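Local coordinates for protein Phl p 3 allergen (Phleum pratense, PDB 3FT1) that is a secreted major grass pollen allergen recognised by IgE, related to the C-terminal, probably carbohydrate-binding domain of expansins, at residues L17-K22 / F65-M70. Residues are numbered along the deposited sequence; the frame is centred on the assembly and turned at random.
Sequences LVLDIK and FNFRFM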
loop_
_atom_site.group_PDB
_atom_site.type_symbol
_atom_site.label_atom_id
_atom_site.label_comp_id
_atom_site.label_asym_id
_atom_site.label_seq_id
_atom_site.Cartn_x
_atom_site.Cartn_y
_atom_site.Cartn_z
ATOM N N LEU A 17 -7.850 -0.676 5.782
ATOM C CA LEU A 17 -6.650 0.147 5.691
ATOM C C LEU A 17 -6.936 1.377 4.857
ATOM O O LEU A 17 -7.310 1.266 3.702
ATOM C CB LEU A 17 -5.505 -0.631 5.043
ATOM C CG LEU A 17 -4.603 -1.454 5.953
ATOM C CD1 LEU A 17 -3.606 -2.255 5.118
ATOM C CD2 LEU A 17 -3.880 -0.545 6.943
ATOM N N VAL A 18 -6.761 2.549 5.458
ATOM C CA VAL A 18 -6.860 3.805 4.741
ATOM C C VAL A 18 -5.460 4.374 4.730
ATOM O O VAL A 18 -4.910 4.694 5.792
ATOM C CB VAL A 18 -7.804 4.792 5.453
ATOM C CG1 VAL A 18 -7.946 6.059 4.641
ATOM C CG2 VAL A 18 -9.169 4.148 5.684
ATOM N N LEU A 19 -4.879 4.481 3.539
ATOM C CA LEU A 19 -3.464 4.804 3.423
ATOM C C LEU A 19 -3.218 6.016 2.564
ATOM O O LEU A 19 -3.657 6.070 1.410
ATOM C CB LEU A 19 -2.697 3.627 2.816
ATOM C CG LEU A 19 -2.705 2.323 3.610
ATOM C CD1 LEU A 19 -2.083 1.211 2.773
ATOM C CD2 LEU A 19 -1.951 2.511 4.920
ATOM N N ASP A 20 -2.508 6.978 3.142
ATOM C CA ASP A 20 -1.892 8.047 2.375
ATOM C C ASP A 20 -0.609 7.480 1.801
ATOM O O ASP A 20 0.376 7.280 2.509
ATOM C CB ASP A 20 -1.575 9.240 3.280
ATOM C CG ASP A 20 -0.957 10.398 2.526
ATOM O OD1 ASP A 20 -0.893 10.339 1.280
ATOM O OD2 ASP A 20 -0.536 11.375 3.182
ATOM N N ILE A 21 -0.630 7.185 0.510
ATOM C CA ILE A 21 0.535 6.623 -0.142
ATOM C C ILE A 21 1.179 7.737 -0.951
ATOM O O ILE A 21 0.532 8.351 -1.805
ATOM C CB ILE A 21 0.145 5.435 -1.066
ATOM C CG1 ILE A 21 -0.538 4.331 -0.249
ATOM C CG2 ILE A 21 1.370 4.891 -1.797
ATOM C CD1 ILE A 21 -1.054 3.164 -1.081
ATOM N N LYS A 22 2.443 8.019 -0.657
ATOM C CA LYS A 22 3.199 9.005 -1.410
ATOM C C LYS A 22 4.181 8.259 -2.293
ATOM O O LYS A 22 5.164 7.697 -1.814
ATOM C CB LYS A 22 3.921 9.953 -0.458
ATOM C CG LYS A 22 2.974 10.916 0.239
ATOM C CD LYS A 22 2.508 11.986 -0.755
ATOM C CE LYS A 22 1.570 12.998 -0.121
ATOM N NZ LYS A 22 0.221 12.432 0.141
ATOM N N PHE A 65 1.688 -6.756 5.570
ATOM C CA PHE A 65 1.040 -6.525 4.289
ATOM C C PHE A 65 2.031 -6.240 3.165
ATOM O O PHE A 65 2.982 -5.495 3.347
ATOM C CB PHE A 65 0.042 -5.376 4.430
ATOM C CG PHE A 65 -0.981 -5.603 5.511
ATOM C CD1 PHE A 65 -1.938 -6.589 5.373
ATOM C CD2 PHE A 65 -0.969 -4.844 6.670
ATOM C CE1 PHE A 65 -2.875 -6.811 6.368
ATOM C CE2 PHE A 65 -1.905 -5.062 7.675
ATOM C CZ PHE A 65 -2.859 -6.046 7.516
ATOM N N ASN A 66 1.780 -6.841 2.005
ATOM C CA ASN A 66 2.560 -6.598 0.793
ATOM C C ASN A 66 1.756 -5.750 -0.177
ATOM O O ASN A 66 0.529 -5.845 -0.218
ATOM C CB ASN A 66 2.918 -7.936 0.142
ATOM C CG ASN A 66 3.395 -8.948 1.155
ATOM O OD1 ASN A 66 4.500 -8.831 1.685
ATOM N ND2 ASN A 66 2.551 -9.933 1.457
ATOM N N PHE A 67 2.439 -4.911 -0.947
ATOM C CA PHE A 67 1.771 -4.006 -1.876
ATOM C C PHE A 67 2.400 -4.086 -3.262
ATOM O O PHE A 67 3.621 -4.049 -3.397
ATOM C CB PHE A 67 1.827 -2.564 -1.357
ATOM C CG PHE A 67 1.056 -2.362 -0.082
ATOM C CD1 PHE A 67 -0.285 -2.026 -0.121
ATOM C CD2 PHE A 67 1.661 -2.564 1.149
ATOM C CE1 PHE A 67 -1.017 -1.873 1.053
ATOM C CE2 PHE A 67 0.941 -2.409 2.328
ATOM C CZ PHE A 67 -0.396 -2.060 2.278
ATOM N N ARG A 68 1.557 -4.217 -4.278
ATOM C CA ARG A 68 2.023 -4.194 -5.664
ATOM C C ARG A 68 1.571 -2.900 -6.298
ATOM O O ARG A 68 0.380 -2.563 -6.257
ATOM C CB ARG A 68 1.468 -5.371 -6.461
ATOM C CG ARG A 68 1.876 -5.341 -7.929
ATOM C CD ARG A 68 1.680 -6.690 -8.587
ATOM N NE ARG A 68 0.268 -6.990 -8.791
ATOM C CZ ARG A 68 -0.181 -8.131 -9.309
ATOM N NH1 ARG A 68 0.675 -9.080 -9.670
ATOM N NH2 ARG A 68 -1.481 -8.321 -9.468
ATOM N N PHE A 69 2.531 -2.177 -6.871
ATOM C CA PHE A 69 2.269 -0.934 -7.584
ATOM C C PHE A 69 2.414 -1.124 -9.088
ATOM O O PHE A 69 3.327 -1.807 -9.547
ATOM C CB PHE A 69 3.267 0.146 -7.160
ATOM C CG PHE A 69 3.134 0.572 -5.719
ATOM C CD1 PHE A 69 2.201 1.521 -5.352
ATOM C CD2 PHE A 69 3.945 0.030 -4.741
ATOM C CE1 PHE A 69 2.074 1.922 -4.039
ATOM C CE2 PHE A 69 3.822 0.428 -3.421
ATOM C CZ PHE A 69 2.881 1.375 -3.076
ATOM N N MET A 70 1.524 -0.488 -9.842
ATOM C CA MET A 70 1.691 -0.332 -11.283
ATOM C C MET A 70 1.607 1.148 -11.594
ATOM O O MET A 70 0.623 1.805 -11.242
ATOM C CB MET A 70 0.593 -1.085 -12.040
ATOM C CG MET A 70 0.795 -2.579 -12.074
ATOM S SD MET A 70 2.206 -3.030 -13.107
ATOM C CE MET A 70 1.685 -2.383 -14.696
#
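Leu17, Leu19 and Ile21 meet Phe65, Phe67 and Phe69 in the core of the immunoglobulin-like β-sandwich that forms the expansin C-terminal domain. Segments 17-22 and 65-70 face each other across its two layers, where their axes approach to 11.9 Å and cross at -49°; no hydrogen bond joins them, and the contact is wholly apolar. Leu17 aims CD1 over one face of the Phe65 ring, a CH-pi contact 4.2 Å from the ring centroid and 17° off the ring normal, offset toward the rim near Phe65 CD2. Leu17 CD1 also lies at the edge of the Phe67 ring, near its plane, 4.3 Å from Phe67 CZ, so one methyl serves both rings, over the face of Phe65 and at the edge of Phe67. Leu19 and Phe67 reach for each other from opposing layers: Leu19 CD1 comes obliquely to the ring's far end, 3.7 Å from Phe67 CE1. Phe6, from strand 3-8, also meets the Phe67 ring, with the planes inclined by about 35°. Segment 65-70 directs Arg68 away from the core, where NE pairs with Glu34 and the guanidinium group makes a cation-pi contact with Trp43. Phe69 also touches Val33 and Leu30 of strand 30-36 and meets Phe79 with the ring planes nearly perpendicular. Ile21 carries CG2 opposite its backbone N, and this short branch, not the longer CG1 arm, touches the edge of the Phe69 ring, with Ile21 CG2 3.8 Å from Phe69 CE1.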